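Local structure of Alpha/beta hydrolase fold protein (Chitinophaga pinensis, 4PW0) at residues C41-T46 / L107-G112; G47-W52 / L66-N71; F114-M119 / I130-A135. The protein is probably a hydrolase of the alpha/beta hydrolase fold, though its substrate and reaction are not established. One frame throughout, in Å; residues are numbered along the deposited sequence. Where two conformers were deposited one is given.

A single mixed beta sheet ties the three contacts together, with interaction 1 in the middle. Its centre lies about 9 Å from that of interaction 2 and about 8 Å from that of interaction 3, while the outer two are about 15 Å apart. Interaction 2 is nested within the loop that interaction 1 closes; interaction 3 follows. Strands 66-69, 39-42, 104-109 and 127-133 are successive neighbours in the sheet, and helix 111-122 serves both interactions 1 and 3. In this alpha/beta hydrolase fold, interaction 1 pairs the probable nucleophile turn with strand 39-42, interaction 2 packs the loop after that strand against strand 66-69, and interaction 3 packs the helix leaving the turn on the next strand.

Interaction 1 (C41-T46 / L107-G112); sequences CFQHFT and LGFSLG
Leu107 pairs with Cys41, and Gly108 with Phe42, as parallel strands leading into what has the sequence and shape of a nucleophile elbow, the GxSxG turn of alpha/beta hydrolases. Leu107 O receives the N-H of Phe42 at 2.8 Å and lies at the edge of the Phe42 ring. Phe109 N makes an almost straight bond to Phe42 O (3.0 Å, 176° at the hydrogen). The Phe109 and His44 side chains lie side by side, pointing the same way, but their rings meet obliquely, planes 76° apart; His44 CG sits between its backbone N and carbonyl carbon (chi1 73°), which brings the imidazole beside Phe109, whose CD2 comes within 3.5 Å of His44 CB. Ser110, the probable nucleophile of a triad with His262 and Asp234, sets its CB 3.7 Å from His44 CB. Leu111 opens the helix with its CB against Gln43 O. Its backbone N and that of Phe45, 4.6 Å apart, are placed consistently with an oxyanion hole, as in related enzymes. Gly112 has no side chain, and the backbones close up: its CA lies 3.6 Å from Phe42 O, and Gly112 N, which also bonds to Phe109 O, makes a weak bond to Gln43 O at 3.1 Å.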
loop_
_atom_site.group_PDB
_atom_site.type_symbol
_atom_site.label_atom_id
_atom_site.label_comp_id
_atom_site.label_asym_id
_atom_site.label_seq_id
_atom_site.Cartn_x
_atom_site.Cartn_y
_atom_site.Cartn_z
ATOM N N CYS A 41 12.536 -5.501 15.867
ATOM C CA CYS A 41 11.730 -6.467 15.130
ATOM C C CYS A 41 11.242 -7.581 16.028
ATOM O O CYS A 41 12.004 -8.123 16.843
ATOM C CB CYS A 41 12.528 -7.053 13.952
ATOM S SG CYS A 41 13.082 -5.814 12.778
ATOM N N PHE A 42 9.984 -7.954 15.862
ATOM C CA PHE A 42 9.283 -8.914 16.703
ATOM C C PHE A 42 8.750 -10.050 15.853
ATOM O O PHE A 42 8.000 -9.821 14.912
ATOM C CB PHE A 42 8.135 -8.261 17.483
ATOM C CG PHE A 42 8.573 -7.131 18.386
ATOM C CD1 PHE A 42 8.885 -5.888 17.871
ATOM C CD2 PHE A 42 8.638 -7.318 19.762
ATOM C CE1 PHE A 42 9.276 -4.830 18.696
ATOM C CE2 PHE A 42 9.037 -6.267 20.582
ATOM C CZ PHE A 42 9.378 -5.049 20.052
ATOM N N GLN A 43 9.176 -11.252 16.187
ATOM C CA GLN A 43 9.059 -12.424 15.293
ATOM C C GLN A 43 7.711 -13.149 15.330
ATOM O O GLN A 43 6.906 -12.987 16.261
ATOM C CB GLN A 43 10.223 -13.380 15.616
ATOM C CG GLN A 43 10.491 -14.553 14.691
ATOM C CD GLN A 43 10.692 -14.173 13.251
ATOM O OE1 GLN A 43 9.801 -13.605 12.580
ATOM N NE2 GLN A 43 11.913 -14.413 12.755
ATOM N N HIS A 44 7.477 -13.960 14.298
ATOM C CA HIS A 44 6.282 -14.804 14.199
ATOM C C HIS A 44 6.258 -16.033 15.060
ATOM O O HIS A 44 7.262 -16.373 15.679
ATOM C CB HIS A 44 6.107 -15.217 12.721
ATOM C CG HIS A 44 7.084 -16.250 12.213
ATOM N ND1 HIS A 44 6.952 -17.590 12.474
ATOM C CD2 HIS A 44 8.147 -16.154 11.378
ATOM C CE1 HIS A 44 7.923 -18.265 11.875
ATOM N NE2 HIS A 44 8.634 -17.425 11.178
ATOM N N PHE A 45 5.136 -16.782 15.004
ATOM C CA PHE A 45 4.914 -18.066 15.769
ATOM C C PHE A 45 5.920 -19.134 15.397
ATOM O O PHE A 45 6.005 -19.531 14.268
ATOM C CB PHE A 45 3.507 -18.593 15.456
ATOM C CG PHE A 45 3.157 -19.952 16.022
ATOM C CD1 PHE A 45 3.238 -20.212 17.380
ATOM C CD2 PHE A 45 2.686 -20.948 15.217
ATOM C CE1 PHE A 45 2.883 -21.456 17.871
ATOM C CE2 PHE A 45 2.355 -22.201 15.690
ATOM C CZ PHE A 45 2.442 -22.466 17.050
ATOM N N THR A 46 6.664 -19.587 16.391
ATOM C CA THR A 46 7.753 -20.576 16.313
ATOM C C THR A 46 9.045 -20.014 15.722
ATOM O O THR A 46 10.050 -20.729 15.709
ATOM C CB THR A 46 7.433 -21.896 15.602
ATOM O OG1 THR A 46 7.532 -21.731 14.163
ATOM C CG2 THR A 46 6.099 -22.434 15.991
ATOM N N LEU A 107 8.708 -3.248 14.279
ATOM C CA LEU A 107 8.145 -4.052 13.176
ATOM C C LEU A 107 7.720 -5.376 13.796
ATOM O O LEU A 107 8.540 -6.096 14.360
ATOM C CB LEU A 107 9.197 -4.289 12.090
ATOM C CG LEU A 107 8.782 -5.132 10.859
ATOM C CD1 LEU A 107 9.865 -4.975 9.795
ATOM C CD2 LEU A 107 8.665 -6.536 11.201
ATOM N N GLY A 108 6.436 -5.705 13.714
ATOM C CA GLY A 108 5.940 -6.935 14.286
ATOM C C GLY A 108 5.276 -7.775 13.196
ATOM O O GLY A 108 4.362 -7.296 12.521
ATOM N N PHE A 109 5.703 -9.044 13.106
ATOM C CA PHE A 109 5.107 -10.000 12.173
ATOM C C PHE A 109 4.337 -11.055 12.962
ATOM O O PHE A 109 4.893 -11.689 13.855
ATOM C CB PHE A 109 6.235 -10.648 11.359
ATOM C CG PHE A 109 5.787 -11.755 10.397
ATOM C CD1 PHE A 109 4.614 -11.644 9.682
ATOM C CD2 PHE A 109 6.593 -12.872 10.180
ATOM C CE1 PHE A 109 4.217 -12.642 8.804
ATOM C CE2 PHE A 109 6.222 -13.844 9.275
ATOM C CZ PHE A 109 5.020 -13.731 8.591
ATOM N N SER A 110 3.044 -11.231 12.642
ATOM C CA SER A 110 2.206 -12.311 13.180
ATOM C C SER A 110 2.093 -12.098 14.720
ATOM O O SER A 110 1.676 -11.005 15.130
ATOM C CB SER A 110 2.765 -13.647 12.747
ATOM O OG SER A 110 1.931 -14.676 13.268
ATOM N N LEU A 111 2.498 -13.057 15.549
ATOM C CA LEU A 111 2.535 -12.842 16.990
ATOM C C LEU A 111 3.230 -11.523 17.358
ATOM O O LEU A 111 2.764 -10.768 18.224
ATOM C CB LEU A 111 3.284 -14.014 17.605
ATOM C CG LEU A 111 3.603 -13.894 19.080
ATOM C CD1 LEU A 111 2.350 -13.762 19.905
ATOM C CD2 LEU A 111 4.405 -15.117 19.517
ATOM N N GLY A 112 4.341 -11.212 16.679
ATOM C CA GLY A 112 5.017 -9.978 16.916
ATOM C C GLY A 112 4.179 -8.752 16.616
ATOM O O GLY A 112 4.349 -7.699 17.243
#

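Interaction 2 (G47-W52 / L66-N71); sequences GTLDNW and LIIFDN
Thr48 and Leu49 pass Asp70 and Phe69 at CA-CA separations of 6.2 and 6.3 Å, without clear direct hydrogen bonds between the backbones. This is the loop after strand 39-42 of an alpha/beta hydrolase fold lying against the adjacent strand 66-69, with waters mediating polar links. One water donates to Gly47 O and to Asp70 OD1; another joins Trp52 NE1 to Phe69 O, and a third accepts from Phe69 N and, weakly, from Trp52 NE1. The loop is braced from within by Thr48 N, which bonds to Asn51 OD1 at 2.8 Å. Among the side chains, Leu49 sends CD2 over the strand backbone, 3.6 Å from Ile68 O, while its CG lies 3.8 Å from Asp70 OD2. Leu49 N is hydrogen-bonded to Asp192 OD2, outside the two segments. With CG1 between backbone N and carbonyl carbon (chi1 51°), Ile68 points CG1 at Leu49 CD2 (3.9 Å) and CG2 at Trp52, and its CD1 tip also skirts the indole. The Ile68 CG2 methyl makes a CH-pi contact over one face of that indole, 3.5 Å from the centroid of the Trp52 five-membered ring and 15° off its normal.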
loop_
_atom_site.group_PDB
_atom_site.type_symbol
_atom_site.label_atom_id
_atom_site.label_comp_id
_atom_site.label_asym_id
_atom_site.label_seq_id
_atom_site.Cartn_x
_atom_site.Cartn_y
_atom_site.Cartn_z
ATOM N N GLY A 47 9.047 -18.787 15.235
ATOM C CA GLY A 47 10.244 -18.260 14.564
ATOM C C GLY A 47 11.355 -17.923 15.513
ATOM O O GLY A 47 11.121 -17.483 16.636
ATOM N N THR A 48 12.569 -18.072 15.007
ATOM C CA THR A 48 13.798 -17.696 15.729
ATOM C C THR A 48 14.529 -16.647 14.925
ATOM O O THR A 48 14.011 -16.088 13.968
ATOM C CB THR A 48 14.680 -18.943 15.966
ATOM O OG1 THR A 48 15.183 -19.399 14.706
ATOM C CG2 THR A 48 13.871 -20.041 16.679
ATOM N N LEU A 49 15.754 -16.319 15.347
ATOM C CA LEU A 49 16.490 -15.301 14.684
ATOM C C LEU A 49 16.676 -15.586 13.181
ATOM O O LEU A 49 16.699 -14.648 12.357
ATOM C CB LEU A 49 17.882 -15.103 15.293
ATOM C CG LEU A 49 17.869 -14.543 16.718
ATOM C CD1 LEU A 49 19.224 -14.765 17.391
ATOM C CD2 LEU A 49 17.532 -13.054 16.719
ATOM N N ASP A 50 16.787 -16.886 12.854
ATOM C CA ASP A 50 17.082 -17.390 11.527
ATOM C C ASP A 50 15.836 -17.477 10.592
ATOM O O ASP A 50 15.952 -17.861 9.420
ATOM C CB ASP A 50 17.751 -18.781 11.650
ATOM C CG ASP A 50 19.078 -18.755 12.406
ATOM O OD1 ASP A 50 19.844 -17.736 12.347
ATOM O OD2 ASP A 50 19.305 -19.817 13.069
ATOM N N ASN A 51 14.660 -17.153 11.151
ATOM C CA ASN A 51 13.427 -17.099 10.327
ATOM C C ASN A 51 13.188 -15.743 9.721
ATOM O O ASN A 51 12.284 -15.560 8.900
ATOM C CB ASN A 51 12.245 -17.539 11.162
ATOM C CG ASN A 51 12.309 -19.019 11.480
ATOM O OD1 ASN A 51 12.791 -19.458 12.538
ATOM N ND2 ASN A 51 11.878 -19.832 10.498
ATOM N N TRP A 52 13.983 -14.725 10.106
ATOM C CA TRP A 52 13.937 -13.446 9.431
ATOM C C TRP A 52 14.498 -13.554 8.015
ATOM O O TRP A 52 15.542 -14.189 7.811
ATOM C CB TRP A 52 14.674 -12.349 10.216
ATOM C CG TRP A 52 13.987 -11.952 11.475
ATOM C CD1 TRP A 52 14.365 -12.280 12.770
ATOM C CD2 TRP A 52 12.803 -11.172 11.592
ATOM N NE1 TRP A 52 13.457 -11.780 13.669
ATOM C CE2 TRP A 52 12.509 -11.065 12.977
ATOM C CE3 TRP A 52 11.952 -10.538 10.676
ATOM C CZ2 TRP A 52 11.368 -10.411 13.447
ATOM C CZ3 TRP A 52 10.848 -9.867 11.144
ATOM C CH2 TRP A 52 10.557 -9.814 12.524
ATOM N N LEU A 66 19.077 -2.135 13.053
ATOM C CA LEU A 66 17.966 -3.070 13.156
ATOM C C LEU A 66 18.319 -4.129 14.181
ATOM O O LEU A 66 19.390 -4.748 14.111
ATOM C CB LEU A 66 17.732 -3.667 11.781
ATOM C CG LEU A 66 16.482 -4.440 11.503
ATOM C CD1 LEU A 66 16.021 -4.449 10.060
ATOM C CD2 LEU A 66 16.812 -5.882 11.885
ATOM N N ILE A 67 17.436 -4.340 15.150
ATOM C CA ILE A 67 17.622 -5.329 16.177
ATOM C C ILE A 67 16.594 -6.440 15.970
ATOM O O ILE A 67 15.388 -6.181 15.902
ATOM C CB ILE A 67 17.424 -4.724 17.602
ATOM C CG1 ILE A 67 18.407 -3.571 17.865
ATOM C CG2 ILE A 67 17.486 -5.809 18.667
ATOM C CD1 ILE A 67 19.795 -4.027 18.046
ATOM N N ILE A 68 17.093 -7.653 15.839
ATOM C CA ILE A 68 16.292 -8.872 15.891
ATOM C C ILE A 68 16.635 -9.588 17.172
ATOM O O ILE A 68 17.815 -9.571 17.608
ATOM C CB ILE A 68 16.458 -9.776 14.645
ATOM C CG1 ILE A 68 17.942 -10.071 14.315
ATOM C CG2 ILE A 68 15.739 -9.157 13.440
ATOM C CD1 ILE A 68 18.137 -11.138 13.262
ATOM N N PHE A 69 15.658 -10.171 17.829
ATOM C CA PHE A 69 15.872 -10.831 19.102
ATOM C C PHE A 69 14.986 -12.016 19.316
ATOM O O PHE A 69 13.877 -12.087 18.752
ATOM C CB PHE A 69 15.734 -9.832 20.279
ATOM C CG PHE A 69 14.312 -9.471 20.630
ATOM C CD1 PHE A 69 13.565 -8.601 19.824
ATOM C CD2 PHE A 69 13.733 -9.983 21.748
ATOM C CE1 PHE A 69 12.255 -8.297 20.158
ATOM C CE2 PHE A 69 12.428 -9.683 22.104
ATOM C CZ PHE A 69 11.678 -8.832 21.295
ATOM N N ASP A 70 15.417 -12.924 20.189
ATOM C CA ASP A 70 14.583 -13.984 20.684
ATOM C C ASP A 70 13.966 -13.540 22.000
ATOM O O ASP A 70 14.687 -13.192 22.977
ATOM C CB ASP A 70 15.330 -15.267 20.899
ATOM C CG ASP A 70 15.704 -16.010 19.634
ATOM O OD1 ASP A 70 14.933 -15.983 18.650
ATOM O OD2 ASP A 70 16.812 -16.678 19.637
ATOM N N ASN A 71 12.652 -13.489 22.067
ATOM C CA ASN A 71 11.983 -13.182 23.317
ATOM C C ASN A 71 12.236 -14.338 24.332
ATOM O O ASN A 71 12.756 -15.391 23.985
ATOM C CB ASN A 71 10.506 -12.892 23.037
ATOM C CG ASN A 71 9.895 -11.893 24.015
ATOM O OD1 ASN A 71 10.275 -11.814 25.204
ATOM N ND2 ASN A 71 8.949 -11.077 23.518
HETATM O O HOH W 1 12.500 -15.236 17.722
HETATM O O HOH W 2 13.086 -10.472 16.475
HETATM O O HOH W 3 13.865 -13.355 16.127
#

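Interaction 3 (F114-M119 / I130-A135); sequences FIVQYM and IIIVGA
Val116 supplies the central bump, its CG2 methyl seated in the notch between Ile130 and Ile132, 3.9 Å from both Ile130 CG2 and Ile132 CG1. The two isoleucines stand two residues apart on strand 127-133, so both rise from the same face of the sheet and form the walls of the hollow. Val116 and each isoleucine slide past one another in opposite directions, so the valine methyl rests against the flanks of both isoleucines rather than meeting them end to end. The valine's branching splits its work: with CG1 anti to the carbonyl carbon (chi1 -62°), CG2 faces the isoleucines while CG1 turns to the Phe42 ring.

One residue on, Gln117 lays its aliphatic part across the tip of Ile132 at about a right angle, CG meeting CD1 at 3.8 Å. The amide reaches past this apolar patch, where Gln117 NE2 bonds to the backbone oxygens of Gly113 and Ala136. The Ala135 methyl, just beyond the strand's end, makes a second, smaller bump, set obliquely against the CD1-CE1 side of the Phe114 ring, with Ala135 CB 4.0 Å from Phe114 CE1. Phe114 starts off away from the strand, yet its ring swings back far enough to reach this methyl.

The axes of helix segment 114-119 and strand segment 130-133 approach to 8.7 Å at 147°, roughly antiparallel, as expected where the helix of a beta-alpha-beta crossover packs on its second strand; here strand 104-109, helix 111-122 and strand 127-133 follow one another. Strand 127-133 is flanked in the sheet by strands 104-109 and 226-231. Ile131 faces the other way, toward Phe272 and other residues of helix 269-282, while helix 111-122 meets helix 85-98 through Ile115, Tyr118 and Met119, and Phe114 stacks on Trp210 of helix 197-212.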
loop_
_atom_site.group_PDB
_atom_site.type_symbol
_atom_site.label_atom_id
_atom_site.label_comp_id
_atom_site.label_asym_id
_atom_site.label_seq_id
_atom_site.Cartn_x
_atom_site.Cartn_y
_atom_site.Cartn_z
ATOM N N PHE A 114 1.022 -8.595 17.247
ATOM C CA PHE A 114 0.177 -8.399 18.434
ATOM C C PHE A 114 0.976 -7.658 19.523
ATOM O O PHE A 114 0.493 -6.672 20.132
ATOM C CB PHE A 114 -0.239 -9.733 19.063
ATOM C CG PHE A 114 -0.973 -10.688 18.170
ATOM C CD1 PHE A 114 -1.587 -10.307 16.986
ATOM C CD2 PHE A 114 -1.055 -12.007 18.539
ATOM C CE1 PHE A 114 -2.227 -11.241 16.173
ATOM C CE2 PHE A 114 -1.713 -12.929 17.764
ATOM C CZ PHE A 114 -2.316 -12.575 16.590
ATOM N N ILE A 115 2.230 -8.052 19.704
ATOM C CA ILE A 115 3.097 -7.441 20.727
ATOM C C ILE A 115 3.292 -5.957 20.445
ATOM O O ILE A 115 3.222 -5.124 21.377
ATOM C CB ILE A 115 4.441 -8.194 20.821
ATOM C CG1 ILE A 115 4.228 -9.593 21.419
ATOM C CG2 ILE A 115 5.452 -7.425 21.694
ATOM C CD1 ILE A 115 5.404 -10.548 21.247
ATOM N N VAL A 116 3.492 -5.556 19.187
ATOM C CA VAL A 116 3.752 -4.119 18.955
ATOM C C VAL A 116 2.502 -3.294 19.219
ATOM O O VAL A 116 2.624 -2.155 19.629
ATOM C CB VAL A 116 4.322 -3.823 17.558
ATOM C CG1 VAL A 116 5.669 -4.535 17.389
ATOM C CG2 VAL A 116 3.376 -4.187 16.407
ATOM N N GLN A 117 1.313 -3.845 18.968
ATOM C CA GLN A 117 0.066 -3.126 19.308
ATOM C C GLN A 117 -0.030 -2.923 20.833
ATOM O O GLN A 117 -0.312 -1.832 21.302
ATOM C CB GLN A 117 -1.147 -3.884 18.855
ATOM C CG GLN A 117 -1.341 -3.980 17.350
ATOM C CD GLN A 117 -2.498 -4.894 17.021
ATOM O OE1 GLN A 117 -3.651 -4.586 17.341
ATOM N NE2 GLN A 117 -2.209 -5.992 16.353
ATOM N N TYR A 118 0.193 -3.995 21.586
ATOM C CA TYR A 118 0.103 -3.924 23.030
ATOM C C TYR A 118 1.170 -2.965 23.575
ATOM O O TYR A 118 0.903 -2.160 24.488
ATOM C CB TYR A 118 0.184 -5.320 23.657
ATOM C CG TYR A 118 -0.274 -5.309 25.096
ATOM C CD1 TYR A 118 -1.614 -5.208 25.391
ATOM C CD2 TYR A 118 0.609 -5.325 26.136
ATOM C CE1 TYR A 118 -2.071 -5.126 26.695
ATOM C CE2 TYR A 118 0.160 -5.238 27.468
ATOM C CZ TYR A 118 -1.163 -5.160 27.732
ATOM O OH TYR A 118 -1.602 -5.078 29.048
HETATM N N MSE A 119 2.377 -3.020 23.035
HETATM C CA MSE A 119 3.469 -2.140 23.470
HETATM C C MSE A 119 3.142 -0.695 23.229
HETATM O O MSE A 119 3.451 0.179 24.059
HETATM C CB MSE A 119 4.787 -2.493 22.758
HETATM C CG MSE A 119 6.002 -1.896 23.467
HETATM SE SE MSE A 119 7.676 -2.377 22.616
HETATM C CE MSE A 119 7.721 -4.185 23.273
ATOM N N ILE A 130 5.305 2.371 13.767
ATOM C CA ILE A 130 4.939 0.960 13.919
ATOM C C ILE A 130 4.677 0.335 12.547
ATOM O O ILE A 130 3.945 0.901 11.733
ATOM C CB ILE A 130 3.649 0.844 14.749
ATOM C CG1 ILE A 130 3.814 1.540 16.105
ATOM C CG2 ILE A 130 3.172 -0.584 14.896
ATOM C CD1 ILE A 130 2.517 1.609 16.890
ATOM N N ILE A 131 5.239 -0.864 12.332
ATOM C CA ILE A 131 4.907 -1.694 11.160
ATOM C C ILE A 131 4.291 -2.995 11.673
ATOM O O ILE A 131 4.874 -3.643 12.544
ATOM C CB ILE A 131 6.148 -2.003 10.320
ATOM C CG1 ILE A 131 6.832 -0.712 9.884
ATOM C CG2 ILE A 131 5.769 -2.870 9.123
ATOM C CD1 ILE A 131 8.322 -0.872 9.688
ATOM N N ILE A 132 3.125 -3.357 11.129
ATOM C CA ILE A 132 2.402 -4.572 11.473
ATOM C C ILE A 132 2.283 -5.389 10.195
ATOM O O ILE A 132 1.720 -4.901 9.215
ATOM C CB ILE A 132 1.008 -4.293 12.053
ATOM C CG1 ILE A 132 1.105 -3.495 13.332
ATOM C CG2 ILE A 132 0.242 -5.605 12.249
ATOM C CD1 ILE A 132 -0.217 -2.984 13.843
ATOM N N VAL A 133 2.779 -6.620 10.234
ATOM C CA VAL A 133 2.705 -7.532 9.078
ATOM C C VAL A 133 1.942 -8.774 9.496
ATOM O O VAL A 133 2.264 -9.376 10.522
ATOM C CB VAL A 133 4.086 -7.938 8.567
ATOM C CG1 VAL A 133 3.972 -8.811 7.339
ATOM C CG2 VAL A 133 4.953 -6.710 8.329
ATOM N N GLY A 134 0.945 -9.179 8.710
ATOM C CA GLY A 134 0.331 -10.474 8.943
ATOM C C GLY A 134 -0.283 -10.638 10.318
ATOM O O GLY A 134 -0.063 -11.685 10.968
ATOM N N ALA A 135 -1.052 -9.670 10.789
ATOM C CA ALA A 135 -1.623 -9.756 12.125
ATOM C C ALA A 135 -3.070 -9.278 12.156
ATOM O O ALA A 135 -3.761 -9.324 11.126
ATOM C CB ALA A 135 -0.728 -9.060 13.140
#